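Local coordinates for protein DNA polymerase III subunit beta (Deinococcus radiodurans, PDB 4TRT) that probably tethers DNA polymerases and other proteins to DNA as a ring-shaped sliding clamp, giving them processivity, at residues A[13-18]-A[32-37]; A[19-24]-A[50-55]; A[44-49]-A[116-121]; A[313-318]-A[340-345]. All coordinates share one frame; numbering follows the deposited sequence.

Contact 1: residues A[13-18]-A[32-37]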
loop_
_atom_site.group_PDB
_atom_site.type_symbol
_atom_site.label_atom_id
_atom_site.label_comp_id
_atom_site.label_asym_id
_atom_site.label_seq_id
_atom_site.Cartn_x
_atom_site.Cartn_y
_atom_site.Cartn_z
ATOM N N GLU A 13 -16.929 -12.969 0.276
ATOM C CA GLU A 13 -16.173 -13.440 1.438
ATOM C C GLU A 13 -15.502 -14.762 1.150
ATOM O O GLU A 13 -14.321 -14.921 1.423
ATOM C CB GLU A 13 -17.058 -13.582 2.668
ATOM C CG GLU A 13 -17.363 -12.263 3.337
ATOM C CD GLU A 13 -18.216 -12.428 4.576
ATOM O OE1 GLU A 13 -17.987 -13.405 5.335
ATOM O OE2 GLU A 13 -19.111 -11.583 4.782
ATOM N N GLY A 14 -16.243 -15.694 0.571
ATOM C CA GLY A 14 -15.696 -16.999 0.265
ATOM C C GLY A 14 -14.589 -16.931 -0.773
ATOM O O GLY A 14 -13.535 -17.552 -0.613
ATOM N N LEU A 15 -14.842 -16.201 -1.851
ATOM C CA LEU A 15 -13.885 -16.094 -2.944
ATOM C C LEU A 15 -12.615 -15.388 -2.508
ATOM O O LEU A 15 -11.521 -15.743 -2.970
ATOM C CB LEU A 15 -14.496 -15.373 -4.150
ATOM C CG LEU A 15 -15.570 -16.126 -4.925
ATOM C CD1 LEU A 15 -16.226 -15.207 -5.958
ATOM C CD2 LEU A 15 -14.992 -17.374 -5.581
ATOM N N GLY A 16 -12.765 -14.405 -1.628
ATOM C CA GLY A 16 -11.633 -13.697 -1.038
ATOM C C GLY A 16 -10.704 -14.626 -0.269
ATOM O O GLY A 16 -9.474 -14.495 -0.342
ATOM N N LEU A 17 -11.286 -15.562 0.473
ATOM C CA LEU A 17 -10.492 -16.532 1.216
ATOM C C LEU A 17 -9.781 -17.484 0.253
ATOM O O LEU A 17 -8.594 -17.760 0.413
ATOM C CB LEU A 17 -11.368 -17.314 2.207
ATOM C CG LEU A 17 -11.981 -16.558 3.398
ATOM C CD1 LEU A 17 -12.967 -17.465 4.133
ATOM C CD2 LEU A 17 -10.947 -16.002 4.376
ATOM N N LEU A 18 -10.506 -17.979 -0.745
ATOM C CA LEU A 18 -9.954 -18.958 -1.676
ATOM C C LEU A 18 -8.898 -18.368 -2.599
ATOM O O LEU A 18 -7.899 -19.017 -2.882
ATOM C CB LEU A 18 -11.056 -19.628 -2.499
ATOM C CG LEU A 18 -11.639 -20.775 -1.692
ATOM C CD1 LEU A 18 -13.105 -20.994 -1.983
ATOM C CD2 LEU A 18 -10.807 -22.037 -1.877
ATOM N N THR A 32 -4.584 -23.346 -10.672
ATOM C CA THR A 32 -5.090 -21.988 -10.539
ATOM C C THR A 32 -6.626 -21.932 -10.555
ATOM O O THR A 32 -7.194 -20.846 -10.463
ATOM C CB THR A 32 -4.539 -21.103 -11.676
ATOM O OG1 THR A 32 -4.786 -21.742 -12.926
ATOM C CG2 THR A 32 -3.052 -20.916 -11.530
ATOM N N ALA A 33 -7.283 -23.086 -10.688
ATOM C CA ALA A 33 -8.735 -23.150 -10.756
ATOM C C ALA A 33 -9.393 -23.182 -9.373
ATOM O O ALA A 33 -8.806 -23.637 -8.383
ATOM C CB ALA A 33 -9.182 -24.357 -11.553
ATOM N N LEU A 34 -10.616 -22.667 -9.337
ATOM C CA LEU A 34 -11.516 -22.802 -8.206
ATOM C C LEU A 34 -12.484 -23.907 -8.576
ATOM O O LEU A 34 -13.033 -23.902 -9.690
ATOM C CB LEU A 34 -12.282 -21.490 -8.011
ATOM C CG LEU A 34 -13.407 -21.445 -6.978
ATOM C CD1 LEU A 34 -12.813 -21.518 -5.574
ATOM C CD2 LEU A 34 -14.175 -20.146 -7.139
ATOM N N LYS A 35 -12.713 -24.850 -7.667
ATOM C CA LYS A 35 -13.756 -25.830 -7.871
ATOM C C LYS A 35 -15.025 -25.353 -7.184
ATOM O O LYS A 35 -14.984 -24.843 -6.052
ATOM C CB LYS A 35 -13.351 -27.206 -7.351
ATOM C CG LYS A 35 -14.410 -28.266 -7.607
ATOM C CD LYS A 35 -13.866 -29.686 -7.551
ATOM C CE LYS A 35 -13.959 -30.303 -6.174
ATOM N NZ LYS A 35 -13.325 -31.660 -6.138
ATOM N N VAL A 36 -16.149 -25.463 -7.887
ATOM C CA VAL A 36 -17.443 -25.052 -7.327
ATOM C C VAL A 36 -18.385 -26.241 -7.371
ATOM O O VAL A 36 -18.661 -26.780 -8.436
ATOM C CB VAL A 36 -18.075 -23.869 -8.089
ATOM C CG1 VAL A 36 -19.395 -23.482 -7.431
ATOM C CG2 VAL A 36 -17.130 -22.681 -8.117
ATOM N N GLU A 37 -18.828 -26.677 -6.200
ATOM C CA GLU A 37 -19.742 -27.786 -6.090
ATOM C C GLU A 37 -21.036 -27.223 -5.598
ATOM O O GLU A 37 -21.047 -26.420 -4.664
ATOM C CB GLU A 37 -19.247 -28.822 -5.084
ATOM C CG GLU A 37 -18.147 -29.709 -5.615
ATOM C CD GLU A 37 -17.515 -30.551 -4.527
ATOM O OE1 GLU A 37 -17.092 -29.968 -3.505
ATOM O OE2 GLU A 37 -17.454 -31.790 -4.689
#
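L34 on strand 33-38 meets L15 and L18 on helix 8-21. It carries the whole strand side of this contact. Its CA-CB bond heads for the helix, and the touching is done further out. CG lies anti to the backbone N (chi1 173°), which extends the side chain away from the strand. At CG the chain forks, and each branch goes to a different leucine. CD1 takes the L18 side. It sits 3.6 Å from L18 CD1, and L18 CB is also near, 4.0 Å from L34 CD1. CD2 takes the L15 side and lies 3.3 Å from L15 CD2. That pair is closer than usual for two methyl groups, so packing is tight at this end. Both leucines of the helix cross L34 at about a right angle. They stand three residues apart, almost one helical turn, so both can face the same branched tip. All three residues are buried. L45 of the neighbouring strand touches both helix leucines, while A72 and F75 of helix 72-81 also pack on L34. K35, next in the strand, reaches S46 instead, in keeping with the alternation of side chains along a strand. The arrangement is a helix-on-sheet core. It is characteristic of the DNA clamp fold, whose domains pack helices against antiparallel sheets, here in the N-terminal domain.

Contact 2: residues A[19-24]-A[50-55]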
loop_
_atom_site.group_PDB
_atom_site.type_symbol
_atom_site.label_atom_id
_atom_site.label_comp_id
_atom_site.label_asym_id
_atom_site.label_seq_id
_atom_site.Cartn_x
_atom_site.Cartn_y
_atom_site.Cartn_z
ATOM N N GLU A 19 -9.083 -17.124 -3.030
ATOM C CA GLU A 19 -8.116 -16.510 -3.928
ATOM C C GLU A 19 -6.767 -16.233 -3.257
ATOM O O GLU A 19 -5.747 -16.167 -3.938
ATOM C CB GLU A 19 -8.677 -15.246 -4.591
ATOM C CG GLU A 19 -8.538 -13.965 -3.803
ATOM C CD GLU A 19 -9.013 -12.744 -4.577
ATOM O OE1 GLU A 19 -9.583 -11.842 -3.946
ATOM O OE2 GLU A 19 -8.816 -12.667 -5.805
ATOM N N ARG A 20 -6.745 -16.090 -1.938
ATOM C CA ARG A 20 -5.463 -15.940 -1.247
ATOM C C ARG A 20 -4.674 -17.255 -1.145
ATOM O O ARG A 20 -3.462 -17.208 -1.058
ATOM C CB ARG A 20 -5.603 -15.269 0.121
ATOM C CG ARG A 20 -5.724 -13.749 0.032
ATOM C CD ARG A 20 -5.922 -13.153 1.408
ATOM N NE ARG A 20 -6.988 -13.851 2.135
ATOM C CZ ARG A 20 -7.356 -13.579 3.382
ATOM N NH1 ARG A 20 -6.789 -12.580 4.053
ATOM N NH2 ARG A 20 -8.315 -14.303 3.950
ATOM N N VAL A 21 -5.359 -18.401 -1.192
ATOM C CA VAL A 21 -4.725 -19.737 -1.173
ATOM C C VAL A 21 -4.376 -20.249 -2.578
ATOM O O VAL A 21 -3.244 -20.682 -2.839
ATOM C CB VAL A 21 -5.658 -20.754 -0.483
ATOM C CG1 VAL A 21 -5.123 -22.177 -0.604
ATOM C CG2 VAL A 21 -5.856 -20.371 0.976
ATOM N N ILE A 22 -5.352 -20.204 -3.486
ATOM C CA ILE A 22 -5.154 -20.702 -4.843
ATOM C C ILE A 22 -4.092 -19.837 -5.531
ATOM O O ILE A 22 -4.190 -18.603 -5.491
ATOM C CB ILE A 22 -6.482 -20.708 -5.638
ATOM C CG1 ILE A 22 -7.488 -21.630 -4.954
ATOM C CG2 ILE A 22 -6.255 -21.155 -7.074
ATOM C CD1 ILE A 22 -8.901 -21.610 -5.507
ATOM N N PRO A 23 -3.073 -20.467 -6.162
ATOM C CA PRO A 23 -2.091 -19.685 -6.925
ATOM C C PRO A 23 -2.698 -18.977 -8.129
ATOM O O PRO A 23 -3.642 -19.486 -8.740
ATOM C CB PRO A 23 -1.051 -20.743 -7.383
ATOM C CG PRO A 23 -1.289 -21.939 -6.534
ATOM C CD PRO A 23 -2.733 -21.904 -6.129
ATOM N N SER A 24 -2.187 -17.793 -8.449
ATOM C CA SER A 24 -2.629 -17.063 -9.639
ATOM C C SER A 24 -1.857 -17.511 -10.883
ATOM O O SER A 24 -2.317 -17.301 -11.992
ATOM C CB SER A 24 -2.467 -15.546 -9.437
ATOM O OG SER A 24 -1.145 -15.253 -9.001
ATOM N N LEU A 50 -1.351 -27.033 -2.893
ATOM C CA LEU A 50 -0.538 -28.225 -2.692
ATOM C C LEU A 50 0.000 -28.359 -1.263
ATOM O O LEU A 50 0.362 -29.453 -0.867
ATOM C CB LEU A 50 0.594 -28.330 -3.736
ATOM C CG LEU A 50 0.173 -28.190 -5.205
ATOM C CD1 LEU A 50 1.360 -28.366 -6.140
ATOM C CD2 LEU A 50 -0.927 -29.168 -5.581
ATOM N N GLU A 51 0.046 -27.280 -0.483
ATOM C CA GLU A 51 0.404 -27.402 0.954
ATOM C C GLU A 51 -0.837 -27.395 1.834
ATOM O O GLU A 51 -0.881 -28.072 2.853
ATOM C CB GLU A 51 1.363 -26.292 1.388
ATOM C CG GLU A 51 2.687 -26.297 0.637
ATOM C CD GLU A 51 3.428 -27.624 0.743
ATOM O OE1 GLU A 51 3.395 -28.280 1.820
ATOM O OE2 GLU A 51 4.041 -28.035 -0.268
ATOM N N ILE A 52 -1.836 -26.620 1.445
ATOM C CA ILE A 52 -3.132 -26.698 2.115
ATOM C C ILE A 52 -4.262 -26.865 1.113
ATOM O O ILE A 52 -4.125 -26.494 -0.037
ATOM C CB ILE A 52 -3.393 -25.498 3.063
ATOM C CG1 ILE A 52 -3.596 -24.190 2.304
ATOM C CG2 ILE A 52 -2.280 -25.360 4.092
ATOM C CD1 ILE A 52 -4.364 -23.155 3.106
ATOM N N ASP A 53 -5.377 -27.438 1.570
ATOM C CA ASP A 53 -6.635 -27.429 0.830
ATOM C C ASP A 53 -7.603 -26.595 1.626
ATOM O O ASP A 53 -7.591 -26.632 2.852
ATOM C CB ASP A 53 -7.256 -28.824 0.684
ATOM C CG ASP A 53 -6.270 -29.871 0.219
ATOM O OD1 ASP A 53 -5.427 -29.548 -0.635
ATOM O OD2 ASP A 53 -6.359 -31.022 0.704
ATOM N N LEU A 54 -8.472 -25.885 0.923
ATOM C CA LEU A 54 -9.449 -25.020 1.561
ATOM C C LEU A 54 -10.796 -25.173 0.882
ATOM O O LEU A 54 -10.877 -25.273 -0.348
ATOM C CB LEU A 54 -8.972 -23.573 1.474
ATOM C CG LEU A 54 -9.807 -22.485 2.130
ATOM C CD1 LEU A 54 -9.829 -22.662 3.646
ATOM C CD2 LEU A 54 -9.254 -21.129 1.729
ATOM N N SER A 55 -11.844 -25.177 1.698
ATOM C CA SER A 55 -13.213 -25.266 1.241
ATOM C C SER A 55 -14.032 -24.240 2.000
ATOM O O SER A 55 -13.873 -24.108 3.214
ATOM C CB SER A 55 -13.754 -26.654 1.529
ATOM O OG SER A 55 -14.980 -26.836 0.888
#
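V21, near the end of helix 8-21, touches both I52 and L54 of strand 52-59. Its CA-CB bond points at the strand, and its two methyls divide the work. CG1 is anti to the backbone N (chi1 173°) and, of the two strand partners, meets I52. CG2 reaches both partners. V21 CG2 is 3.6 Å from L54 CD2. I52 CD1 lies 3.8 Å from the same V21 CG2. I52 gets there by an uncommon turn. Its CG1 sits between the backbone N and the carbonyl carbon (chi1 69°), and CD1 then extends toward the valine. I52 CG1 takes part too, 3.9 Å from V21 CG1. L54 has its CG anti to the backbone N and offers a single methyl, CD2. Both strand side chains lie obliquely to V21. D53, between them, starts off away from the helix, and its OD1 bonds T48 OG1. The contact is buried and wholly apolar. It also borders the central domain: E198 of helix 193-202 touches V21 and I52, while M226 of strand 224-229 touches I52 and L54. Strands 52-59 and 224-229 are neighbours in one antiparallel sheet. Such a sheet running on from one domain to the next, with helices on one side, is characteristic of the beta sliding clamp.

Contact 3: residues A[44-49]-A[116-121]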
loop_
_atom_site.group_PDB
_atom_site.type_symbol
_atom_site.label_atom_id
_atom_site.label_comp_id
_atom_site.label_asym_id
_atom_site.label_seq_id
_atom_site.Cartn_x
_atom_site.Cartn_y
_atom_site.Cartn_z
ATOM N N THR A 44 -20.271 -24.903 -2.557
ATOM C CA THR A 44 -19.019 -25.172 -1.859
ATOM C C THR A 44 -17.889 -24.795 -2.808
ATOM O O THR A 44 -17.769 -25.355 -3.890
ATOM C CB THR A 44 -18.946 -26.645 -1.431
ATOM O OG1 THR A 44 -20.019 -26.901 -0.529
ATOM C CG2 THR A 44 -17.630 -26.981 -0.713
ATOM N N LEU A 45 -17.101 -23.809 -2.392
ATOM C CA LEU A 45 -15.964 -23.304 -3.150
ATOM C C LEU A 45 -14.698 -23.956 -2.597
ATOM O O LEU A 45 -14.458 -23.894 -1.390
ATOM C CB LEU A 45 -15.860 -21.780 -2.981
ATOM C CG LEU A 45 -17.123 -20.926 -3.167
ATOM C CD1 LEU A 45 -16.898 -19.480 -2.746
ATOM C CD2 LEU A 45 -17.589 -20.975 -4.613
ATOM N N SER A 46 -13.881 -24.568 -3.455
ATOM C CA SER A 46 -12.688 -25.223 -2.954
ATOM C C SER A 46 -11.480 -25.109 -3.896
ATOM O O SER A 46 -11.619 -24.867 -5.115
ATOM C CB SER A 46 -13.000 -26.685 -2.603
ATOM O OG SER A 46 -13.074 -27.493 -3.763
ATOM N N GLY A 47 -10.301 -25.269 -3.301
ATOM C CA GLY A 47 -9.038 -25.248 -4.037
ATOM C C GLY A 47 -7.846 -25.658 -3.187
ATOM O O GLY A 47 -7.981 -25.967 -1.996
ATOM N N THR A 48 -6.668 -25.674 -3.805
ATOM C CA THR A 48 -5.462 -26.098 -3.128
ATOM C C THR A 48 -4.279 -25.282 -3.631
ATOM O O THR A 48 -4.324 -24.736 -4.735
ATOM C CB THR A 48 -5.196 -27.598 -3.356
ATOM O OG1 THR A 48 -4.086 -28.032 -2.559
ATOM C CG2 THR A 48 -4.878 -27.867 -4.828
ATOM N N ASN A 49 -3.241 -25.184 -2.800
ATOM C CA ASN A 49 -1.924 -24.719 -3.266
ATOM C C ASN A 49 -0.871 -25.808 -3.077
ATOM O O ASN A 49 0.328 -25.537 -3.060
ATOM C CB ASN A 49 -1.506 -23.416 -2.580
ATOM C CG ASN A 49 -1.250 -23.578 -1.101
ATOM O OD1 ASN A 49 -1.256 -24.688 -0.558
ATOM N ND2 ASN A 49 -1.002 -22.459 -0.432
ATOM N N PRO A 116 -8.561 -32.664 -8.927
ATOM C CA PRO A 116 -8.524 -33.719 -7.901
ATOM C C PRO A 116 -9.687 -33.672 -6.916
ATOM O O PRO A 116 -10.088 -32.591 -6.517
ATOM C CB PRO A 116 -7.219 -33.420 -7.139
ATOM C CG PRO A 116 -7.005 -31.956 -7.336
ATOM C CD PRO A 116 -7.404 -31.757 -8.776
ATOM N N PRO A 117 -10.203 -34.844 -6.506
ATOM C CA PRO A 117 -11.185 -34.829 -5.434
ATOM C C PRO A 117 -10.508 -34.391 -4.144
ATOM O O PRO A 117 -9.506 -34.988 -3.750
ATOM C CB PRO A 117 -11.634 -36.290 -5.344
ATOM C CG PRO A 117 -10.465 -37.072 -5.838
ATOM C CD PRO A 117 -9.851 -36.219 -6.913
ATOM N N LEU A 118 -11.009 -33.326 -3.531
ATOM C CA LEU A 118 -10.499 -32.875 -2.242
ATOM C C LEU A 118 -11.455 -33.364 -1.159
ATOM O O LEU A 118 -12.657 -33.164 -1.277
ATOM C CB LEU A 118 -10.386 -31.346 -2.210
ATOM C CG LEU A 118 -9.476 -30.705 -3.258
ATOM C CD1 LEU A 118 -9.627 -29.184 -3.264
ATOM C CD2 LEU A 118 -8.027 -31.121 -3.058
ATOM N N SER A 119 -10.919 -34.010 -0.122
ATOM C CA SER A 119 -11.728 -34.603 0.949
ATOM C C SER A 119 -11.407 -33.945 2.279
ATOM O O SER A 119 -10.245 -33.865 2.663
ATOM C CB SER A 119 -11.461 -36.113 1.098
ATOM O OG SER A 119 -12.357 -36.897 0.331
ATOM N N PHE A 120 -12.448 -33.520 2.989
ATOM C CA PHE A 120 -12.301 -32.886 4.283
ATOM C C PHE A 120 -13.022 -33.740 5.342
ATOM O O PHE A 120 -14.248 -33.728 5.404
ATOM C CB PHE A 120 -12.872 -31.463 4.233
ATOM C CG PHE A 120 -12.190 -30.571 3.220
ATOM C CD1 PHE A 120 -12.627 -30.535 1.897
ATOM C CD2 PHE A 120 -11.123 -29.767 3.586
ATOM C CE1 PHE A 120 -12.001 -29.724 0.967
ATOM C CE2 PHE A 120 -10.492 -28.949 2.656
ATOM C CZ PHE A 120 -10.931 -28.926 1.351
ATOM N N PRO A 121 -12.268 -34.509 6.156
ATOM C CA PRO A 121 -12.911 -35.305 7.219
ATOM C C PRO A 121 -13.539 -34.442 8.315
ATOM O O PRO A 121 -13.101 -33.309 8.528
ATOM C CB PRO A 121 -11.762 -36.154 7.771
ATOM C CG PRO A 121 -10.513 -35.455 7.359
ATOM C CD PRO A 121 -10.827 -34.801 6.051
#
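L118 lays its CD1 methyl over one face of the flat peptide group that follows G47. G47 O is 3.8 Å from L118 CD1, and the methyl stands almost straight above the plane at that oxygen. The same methyl lies 3.9 Å from S46 OG. The other flat group, the F120 ring, stops short of the strand: its CE1 is 4.8 Å from S46 CB. Instead the ring touches D53 and S55 on the next strand, and K225 and N227 beyond it. Of segment 116-121, L118 makes the touching contacts. Its CG is anti to the carbonyl carbon (chi1 -59°), and the side chain extends from there toward the strand. G47 has no side chain, and its backbone is nearly fully extended. P116 O, earlier in the same loop, weakly bonds K35 NZ. The loop thus lies along the sheet on its way to strand 126-129. Across these segments a methyl rests on polar atoms without bonding them. This implies van der Waals contact; G47 O has its hydrogen bond within the sheet, from L54 N of the neighbouring strand.

Contact 4: residues A[313-318]-A[340-345]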
loop_
_atom_site.group_PDB
_atom_site.type_symbol
_atom_site.label_atom_id
_atom_site.label_comp_id
_atom_site.label_asym_id
_atom_site.label_seq_id
_atom_site.Cartn_x
_atom_site.Cartn_y
_atom_site.Cartn_z
ATOM N N LEU A 313 22.711 -4.356 28.536
ATOM C CA LEU A 313 22.482 -5.498 27.658
ATOM C C LEU A 313 22.438 -5.036 26.204
ATOM O O LEU A 313 22.219 -3.850 25.933
ATOM C CB LEU A 313 21.162 -6.196 28.006
ATOM C CG LEU A 313 20.865 -6.526 29.471
ATOM C CD1 LEU A 313 19.962 -5.463 30.087
ATOM C CD2 LEU A 313 20.255 -7.915 29.610
ATOM N N ALA A 314 22.670 -5.971 25.287
ATOM C CA ALA A 314 22.595 -5.717 23.850
ATOM C C ALA A 314 21.654 -6.724 23.218
ATOM O O ALA A 314 21.792 -7.935 23.448
ATOM C CB ALA A 314 23.981 -5.845 23.217
ATOM N N PHE A 315 20.722 -6.224 22.410
ATOM C CA PHE A 315 19.716 -7.030 21.722
ATOM C C PHE A 315 19.609 -6.675 20.228
ATOM O O PHE A 315 19.871 -5.544 19.825
ATOM C CB PHE A 315 18.321 -6.792 22.334
ATOM C CG PHE A 315 18.166 -7.281 23.756
ATOM C CD1 PHE A 315 18.098 -8.632 24.041
ATOM C CD2 PHE A 315 18.075 -6.386 24.805
ATOM C CE1 PHE A 315 17.950 -9.081 25.351
ATOM C CE2 PHE A 315 17.935 -6.825 26.119
ATOM C CZ PHE A 315 17.864 -8.173 26.394
ATOM N N ASN A 316 19.162 -7.644 19.435
ATOM C CA ASN A 316 18.683 -7.402 18.066
ATOM C C ASN A 316 17.373 -6.609 18.162
ATOM O O ASN A 316 16.338 -7.161 18.582
ATOM C CB ASN A 316 18.475 -8.764 17.370
ATOM C CG ASN A 316 18.060 -8.654 15.912
ATOM O OD1 ASN A 316 17.350 -7.733 15.493
ATOM N ND2 ASN A 316 18.492 -9.623 15.133
ATOM N N ALA A 317 17.411 -5.328 17.770
ATOM C CA ALA A 317 16.215 -4.461 17.846
ATOM C C ALA A 317 14.987 -5.023 17.108
ATOM O O ALA A 317 13.850 -4.838 17.557
ATOM C CB ALA A 317 16.522 -3.051 17.333
ATOM N N ARG A 318 15.198 -5.682 15.984
ATOM C CA ARG A 318 14.085 -6.270 15.245
ATOM C C ARG A 318 13.422 -7.379 16.066
ATOM O O ARG A 318 12.193 -7.481 16.113
ATOM C CB ARG A 318 14.529 -6.831 13.877
ATOM C CG ARG A 318 13.375 -7.528 13.139
ATOM C CD ARG A 318 13.725 -7.906 11.707
ATOM N NE ARG A 318 14.115 -6.759 10.876
ATOM C CZ ARG A 318 13.276 -5.883 10.316
ATOM N NH1 ARG A 318 11.960 -5.978 10.497
ATOM N NH2 ARG A 318 13.760 -4.887 9.574
ATOM N N SER A 340 22.709 -13.004 29.426
ATOM C CA SER A 340 21.895 -14.219 29.474
ATOM C C SER A 340 20.434 -13.871 29.165
ATOM O O SER A 340 20.095 -12.695 29.014
ATOM C CB SER A 340 22.070 -14.962 30.813
ATOM O OG SER A 340 21.826 -14.117 31.907
ATOM N N PRO A 341 19.581 -14.896 28.980
ATOM C CA PRO A 341 18.304 -14.546 28.347
ATOM C C PRO A 341 17.364 -13.708 29.235
ATOM O O PRO A 341 17.501 -13.673 30.470
ATOM C CB PRO A 341 17.701 -15.913 27.990
ATOM C CG PRO A 341 18.881 -16.848 27.905
ATOM C CD PRO A 341 19.817 -16.357 28.975
ATOM N N ALA A 342 16.452 -13.016 28.577
ATOM C CA ALA A 342 15.467 -12.154 29.219
ATOM C C ALA A 342 14.060 -12.606 28.866
ATOM O O ALA A 342 13.854 -13.247 27.839
ATOM C CB ALA A 342 15.672 -10.716 28.771
ATOM N N ILE A 343 13.091 -12.242 29.704
ATOM C CA ILE A 343 11.673 -12.492 29.422
ATOM C C ILE A 343 10.977 -11.139 29.274
ATOM O O ILE A 343 11.167 -10.252 30.110
ATOM C CB ILE A 343 11.002 -13.315 30.541
ATOM C CG1 ILE A 343 11.631 -14.710 30.656
ATOM C CG2 ILE A 343 9.507 -13.448 30.300
ATOM C CD1 ILE A 343 11.210 -15.443 31.922
ATOM N N PHE A 344 10.215 -10.974 28.184
ATOM C CA PHE A 344 9.336 -9.830 27.995
ATOM C C PHE A 344 7.894 -10.335 28.043
ATOM O O PHE A 344 7.548 -11.330 27.406
ATOM C CB PHE A 344 9.564 -9.121 26.653
ATOM C CG PHE A 344 10.959 -8.584 26.434
ATOM C CD1 PHE A 344 11.899 -8.516 27.452
ATOM C CD2 PHE A 344 11.293 -8.063 25.186
ATOM C CE1 PHE A 344 13.156 -8.011 27.215
ATOM C CE2 PHE A 344 12.539 -7.525 24.943
ATOM C CZ PHE A 344 13.484 -7.518 25.958
ATOM N N ARG A 345 7.056 -9.670 28.830
ATOM C CA ARG A 345 5.649 -10.040 28.946
ATOM C C ARG A 345 4.807 -8.832 29.377
ATOM O O ARG A 345 5.362 -7.772 29.680
ATOM C CB ARG A 345 5.498 -11.201 29.927
ATOM C CG ARG A 345 5.992 -10.913 31.327
ATOM C CD ARG A 345 5.875 -12.109 32.255
ATOM N NE ARG A 345 5.866 -11.619 33.622
ATOM C CZ ARG A 345 5.696 -12.360 34.703
ATOM N NH1 ARG A 345 5.540 -13.677 34.619
ATOM N NH2 ARG A 345 5.678 -11.763 35.891
#
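A342 and F344 on strand 342-346 both meet the ring of F315 on strand 310-316. Segment 340-345 opens with S340, whose OG bonds S336 OG. P341 comes next, and its carbonyl oxygen also bonds S336 OG. Neither side chain starts toward F315. A342 makes the first touch. Its CB points toward segment 313-318 and lies 4.1 Å from F315 CZ, at an oblique approach to the ring. I343 turns the other way, onto M354, I242 and P243. F344 brings the chain back to F315. The two rings form a T-shaped (edge-to-face) pair in which the edge of F344 faces the flat side of F315. Their centroids are 5.9 Å apart and their planes meet at 71°. F344 CZ sits over the F315 face, 4.5 Å from F315 CZ. F315 reaches this place with its CG anti to the carbonyl carbon (chi1 -66°), and it makes a second edge-to-face pair with F278. R345 ends the segment away from the rings, in a salt bridge with E332. In segment 313-318, N316 is the N-cap of helix 317-324. Its OD1 accepts weakly from R318 N, at 3.0 Å. The capped helix runs on beside this cluster: V320 touches F315, while A323 and L324 touch F344. F335 and M357 also pack on F315. Strand 310-316 belongs to a four-stranded sheet and strand 342-346 to another sheet. An aromatic core between two antiparallel sheets and a helix suits the DNA clamp fold, here of the C-terminal domain.

In the fold
Contacts 1, 2 and 3 form one cluster in the N-terminal domain, with centres 8 to 10 Å apart. Contact 4 lies about 37 to 43 Å from them, centre to centre, in the C-terminal domain. Contacts 1 and 2 share helix 8-21 and are buried aliphatic packing against one sheet. Their strands, 33-38 and 52-59, flank strand 42-48, which contact 3 uses. Contact 3 sits at the edge of the core: its touching strand residues are buried, but its loop is largely open to solvent, and a methyl meets polar atoms. Contact 4 is again core, but aromatic. It joins two sheets, whereas contacts 1 and 2 join a helix to a sheet. Contact 2 also borders helix 193-202.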